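Local coordinates for protein soluble lytic murein transglycosylase (PDB 5OHU) that cleaves the glycan strands of bacterial peptidoglycan as a lytic transglycosylase, acting in both exolytic and endolytic turnover of the cell wall, at residues T71-L74 with K75-N79; D605-R608 with Q609-N613. All blocks are in the same frame, centred on the assembly; numbering follows the deposited sequence.

The two contacts are both local, each made by one unbroken run of chain, but they lie far apart in this predominantly helical protein: their centres are 49 Å apart, and about 36 Å separates the nearest atoms. Contact 1 (71-79) is a turn between two helices near the N-terminal end of the modelled chain, 37 Å from its centre. Contact 2 (605-613) is the first part of a long helix near the C-terminus, 13 Å from that centre, and packs on helices of the lysozyme-like transglycosylase domain, the part that carries catalysis in this family. Contact 1 is thus peripheral packing, whereas contact 2 belongs to the framework of the probable catalytic region.

Contact 1. Residues T71-L74 with K75-N79; sequences THRL and KSASN
The guanidinium of Arg73 approaches Ala77 obliquely, its NH1 4.0 Å from Ala77 CB. At the polar end the same group forms salt bridges through NE with Glu69 and through NH2 with Glu81, so one arginine joins acidic side chains on the two helices that the turn connects. CG of Arg73 sits between its backbone N and carbonyl carbon (chi1 54°), and from there the chain runs out extended to NE, which places the charged end beside Ala77, where it reaches these carboxylates.

Arg73 is the first residue to leave helical backbone angles after helix 62-72, and the chain turns sharply beyond it. Ser76 N donates to Arg73 O at 2.9 Å, and Ala77 N donates to Leu74 O at 3.2 Å. Both donors stand well above the carbonyl planes, the second by 73°, as successive i to i+3 bonds of a tight turn. Water clasps the bend at two places. One molecule donates to His72 O and accepts from Lys75 N, the latter at 2.9 Å; a second lies within hydrogen-bonding distance of both Leu74 O and Ala77 O. Ser78 then starts the next helix as its N-cap, its OG accepting from Glu81 N.

The buried side chain of Leu74 meets Leu98, Arg101 and Leu105 of helix 95-108 as well as Val82 of helix 79-88, which Ala77 also touches. The turn therefore joins helices 62-72 and 79-88 in a helical hairpin, with helix 95-108 packed against Leu74 and Thr71.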
loop_
_atom_site.group_PDB
_atom_site.type_symbol
_atom_site.label_atom_id
_atom_site.label_comp_id
_atom_site.label_asym_id
_atom_site.label_seq_id
_atom_site.Cartn_x
_atom_site.Cartn_y
_atom_site.Cartn_z
ATOM N N THR A 71 31.201 11.332 -2.059
ATOM C CA THR A 71 30.652 10.510 -3.132
ATOM C C THR A 71 31.382 10.782 -4.444
ATOM O O THR A 71 31.702 9.850 -5.197
ATOM C CB THR A 71 29.154 10.774 -3.249
ATOM O OG1 THR A 71 28.523 10.290 -2.064
ATOM C CG2 THR A 71 28.542 10.045 -4.462
ATOM N N HIS A 72 31.717 12.048 -4.697
ATOM C CA HIS A 72 32.384 12.398 -5.944
ATOM C C HIS A 72 33.743 11.713 -6.079
ATOM O O HIS A 72 34.099 11.257 -7.167
ATOM C CB HIS A 72 32.544 13.913 -6.065
ATOM C CG HIS A 72 33.258 14.324 -7.311
ATOM N ND1 HIS A 72 32.791 14.007 -8.569
ATOM C CD2 HIS A 72 34.430 14.977 -7.496
ATOM C CE1 HIS A 72 33.631 14.471 -9.477
ATOM N NE2 HIS A 72 34.634 15.063 -8.852
ATOM N N ARG A 73 34.529 11.645 -5.000
ATOM C CA ARG A 73 35.851 11.034 -5.071
ATOM C C ARG A 73 35.887 9.674 -4.391
ATOM O O ARG A 73 36.934 9.236 -3.904
ATOM C CB ARG A 73 36.918 11.954 -4.485
ATOM C CG ARG A 73 36.645 12.436 -3.111
ATOM C CD ARG A 73 37.853 13.209 -2.589
ATOM N NE ARG A 73 37.581 13.706 -1.249
ATOM C CZ ARG A 73 37.736 12.985 -0.145
ATOM N NH1 ARG A 73 38.189 11.737 -0.221
ATOM N NH2 ARG A 73 37.445 13.518 1.034
ATOM N N LEU A 74 34.756 8.980 -4.391
ATOM C CA LEU A 74 34.652 7.758 -3.611
ATOM C C LEU A 74 35.608 6.680 -4.121
ATOM O O LEU A 74 36.126 5.882 -3.329
ATOM C CB LEU A 74 33.201 7.283 -3.626
ATOM C CG LEU A 74 32.914 5.957 -2.932
ATOM C CD1 LEU A 74 32.974 6.203 -1.439
ATOM C CD2 LEU A 74 31.536 5.486 -3.318
ATOM N N LYS A 75 35.873 6.651 -5.436
ATOM C CA LYS A 75 36.788 5.651 -5.984
ATOM C C LYS A 75 38.221 5.856 -5.500
ATOM O O LYS A 75 39.032 4.928 -5.576
ATOM C CB LYS A 75 36.714 5.653 -7.519
ATOM C CG LYS A 75 37.501 4.503 -8.169
ATOM C CD LYS A 75 37.108 4.221 -9.610
ATOM C CE LYS A 75 38.199 3.398 -10.301
ATOM N NZ LYS A 75 38.025 3.360 -11.779
ATOM N N SER A 76 38.541 7.027 -4.952
ATOM C CA SER A 76 39.857 7.286 -4.402
ATOM C C SER A 76 39.895 7.311 -2.883
ATOM O O SER A 76 40.989 7.357 -2.316
ATOM C CB SER A 76 40.392 8.623 -4.929
ATOM O OG SER A 76 40.392 8.614 -6.338
ATOM N N ALA A 77 38.755 7.279 -2.209
ATOM C CA ALA A 77 38.746 7.496 -0.770
ATOM C C ALA A 77 39.249 6.265 -0.021
ATOM O O ALA A 77 38.939 5.128 -0.383
ATOM C CB ALA A 77 37.337 7.865 -0.301
ATOM N N SER A 78 40.023 6.497 1.034
ATOM C CA SER A 78 40.499 5.398 1.857
ATOM C C SER A 78 39.335 4.707 2.571
ATOM O O SER A 78 38.280 5.303 2.815
ATOM C CB SER A 78 41.479 5.905 2.900
ATOM O OG SER A 78 40.796 6.750 3.811
ATOM N N ASN A 79 39.547 3.427 2.915
ATOM C CA ASN A 79 38.611 2.718 3.790
ATOM C C ASN A 79 38.394 3.490 5.080
ATOM O O ASN A 79 37.267 3.581 5.581
ATOM C CB ASN A 79 39.134 1.325 4.139
ATOM C CG ASN A 79 39.028 0.338 3.001
ATOM O OD1 ASN A 79 38.763 0.699 1.850
ATOM N ND2 ASN A 79 39.258 -0.937 3.322
HETATM O O HOH W 1 35.100 8.473 -7.531
HETATM O O HOH W 2 37.244 3.807 -2.321
#

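Contact 2. Residues D605-R608 with Q609-N613; sequences DETR and QYVQN
Arg608 and Gln612, one helical turn apart, lie side by side and point the same way. Gln612 NE2 comes alongside the aliphatic part of the arginine, 3.7 Å from Arg608 CG, while the guanidinium and amide planes are inclined by 61°. In the glutamine, chi1 of -62° sets CG beside its backbone N and 3.2 Å from Arg608 O; the extended chain beyond leads the amide on to Tyr375, whose OH is hydrogen-bonded to NE2.

The arginine leaves the helix with CG anti to N but bends at chi3 (-49°), folding back toward the preceding turn. There NH1 forms a salt bridge with Asp605 OD1 at 2.9 Å. The carboxylate oxygen lies at the guanidinium edge, nearly in its plane, and is met on its anti side. NE donates to the backbone carbonyl of Glu600, and NH2 is also hydrogen-bonded elsewhere in the structure, so several directed bonds would restrict rotation of the group. Arg315 brings a like charge near NH1, which Asp605 probably helps to offset.

Tyr610 and Val611 leave in other directions. Tyr610 CB packs over Glu606 O at 3.3 Å, whereas its ring leads away and its OH bonds to Glu503. Val611 sets CG2 3.3 Å from Thr607 O. Beneath these side chains run regular alpha-helical i to i+4 bonds, such as Val611 N to Thr607 O at 2.9 Å.

The start of helix 605-624 is thereby wedged among several others: Thr607 and Tyr610 face helix 569-578, Tyr610 also reaches Ile499 and Gln502 of helix 493-504, and Val611 and Gln612 rest on Ile599 of helix 595-600.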
loop_
_atom_site.group_PDB
_atom_site.type_symbol
_atom_site.label_atom_id
_atom_site.label_comp_id
_atom_site.label_asym_id
_atom_site.label_seq_id
_atom_site.Cartn_x
_atom_site.Cartn_y
_atom_site.Cartn_z
ATOM N N ASP A 605 -10.411 -3.961 -2.124
ATOM C CA ASP A 605 -9.998 -3.621 -0.765
ATOM C C ASP A 605 -9.779 -2.128 -0.612
ATOM O O ASP A 605 -10.120 -1.544 0.426
ATOM C CB ASP A 605 -8.693 -4.326 -0.380
ATOM C CG ASP A 605 -8.868 -5.800 -0.069
ATOM O OD1 ASP A 605 -9.998 -6.249 0.201
ATOM O OD2 ASP A 605 -7.841 -6.510 -0.060
ATOM N N GLU A 606 -9.157 -1.502 -1.617
ATOM C CA GLU A 606 -8.852 -0.081 -1.517
ATOM C C GLU A 606 -10.128 0.730 -1.418
ATOM O O GLU A 606 -10.228 1.660 -0.609
ATOM C CB GLU A 606 -8.033 0.397 -2.716
ATOM C CG GLU A 606 -8.183 1.910 -2.917
ATOM C CD GLU A 606 -7.198 2.515 -3.893
ATOM O OE1 GLU A 606 -6.387 1.777 -4.492
ATOM O OE2 GLU A 606 -7.246 3.751 -4.063
ATOM N N THR A 607 -11.114 0.403 -2.252
ATOM C CA THR A 607 -12.311 1.227 -2.281
ATOM C C THR A 607 -13.139 1.025 -1.017
ATOM O O THR A 607 -13.718 1.984 -0.487
ATOM C CB THR A 607 -13.116 0.919 -3.531
ATOM O OG1 THR A 607 -12.282 1.121 -4.674
ATOM C CG2 THR A 607 -14.302 1.843 -3.617
ATOM N N ARG A 608 -13.172 -0.203 -0.496
ATOM C CA ARG A 608 -13.901 -0.446 0.749
ATOM C C ARG A 608 -13.335 0.405 1.879
ATOM O O ARG A 608 -14.082 1.084 2.599
ATOM C CB ARG A 608 -13.865 -1.929 1.126
ATOM C CG ARG A 608 -14.451 -2.171 2.552
ATOM C CD ARG A 608 -14.170 -3.562 3.109
ATOM N NE ARG A 608 -14.504 -4.581 2.125
ATOM C CZ ARG A 608 -13.622 -5.322 1.459
ATOM N NH1 ARG A 608 -12.304 -5.208 1.691
ATOM N NH2 ARG A 608 -14.075 -6.198 0.575
ATOM N N GLN A 609 -12.004 0.421 2.013
ATOM C CA GLN A 609 -11.379 1.196 3.081
ATOM C C GLN A 609 -11.523 2.690 2.827
ATOM O O GLN A 609 -11.739 3.468 3.763
ATOM C CB GLN A 609 -9.900 0.825 3.215
ATOM C CG GLN A 609 -9.256 1.367 4.489
ATOM C CD GLN A 609 -9.911 0.787 5.741
ATOM O OE1 GLN A 609 -10.034 -0.424 5.853
ATOM N NE2 GLN A 609 -10.361 1.651 6.670
ATOM N N TYR A 610 -11.380 3.109 1.568
ATOM C CA TYR A 610 -11.650 4.495 1.206
ATOM C C TYR A 610 -13.018 4.946 1.721
ATOM O O TYR A 610 -13.134 5.951 2.432
ATOM C CB TYR A 610 -11.565 4.635 -0.317
ATOM C CG TYR A 610 -11.722 6.039 -0.824
ATOM C CD1 TYR A 610 -12.986 6.603 -0.988
ATOM C CD2 TYR A 610 -10.604 6.813 -1.143
ATOM C CE1 TYR A 610 -13.122 7.895 -1.454
ATOM C CE2 TYR A 610 -10.738 8.100 -1.609
ATOM C CZ TYR A 610 -11.994 8.639 -1.766
ATOM O OH TYR A 610 -12.127 9.926 -2.246
ATOM N N VAL A 611 -14.072 4.215 1.356
ATOM C CA VAL A 611 -15.430 4.588 1.757
ATOM C C VAL A 611 -15.564 4.601 3.278
ATOM O O VAL A 611 -16.115 5.540 3.861
ATOM C CB VAL A 611 -16.448 3.622 1.116
ATOM C CG1 VAL A 611 -17.825 3.832 1.714
ATOM C CG2 VAL A 611 -16.476 3.805 -0.429
ATOM N N GLN A 612 -15.095 3.543 3.941
ATOM C CA GLN A 612 -15.211 3.523 5.392
ATOM C C GLN A 612 -14.454 4.682 6.019
ATOM O O GLN A 612 -14.948 5.280 6.986
ATOM C CB GLN A 612 -14.748 2.181 5.948
ATOM C CG GLN A 612 -15.589 1.022 5.455
ATOM C CD GLN A 612 -15.149 -0.317 6.034
ATOM O OE1 GLN A 612 -14.074 -0.424 6.628
ATOM N NE2 GLN A 612 -15.989 -1.347 5.871
ATOM N N ASN A 613 -13.298 5.057 5.456
ATOM C CA ASN A 613 -12.561 6.204 5.986
ATOM C C ASN A 613 -13.370 7.493 5.834
ATOM O O ASN A 613 -13.522 8.266 6.785
ATOM C CB ASN A 613 -11.220 6.393 5.262
ATOM C CG ASN A 613 -10.162 5.359 5.638
ATOM O OD1 ASN A 613 -9.083 5.323 5.025
ATOM N ND2 ASN A 613 -10.502 4.450 6.538
#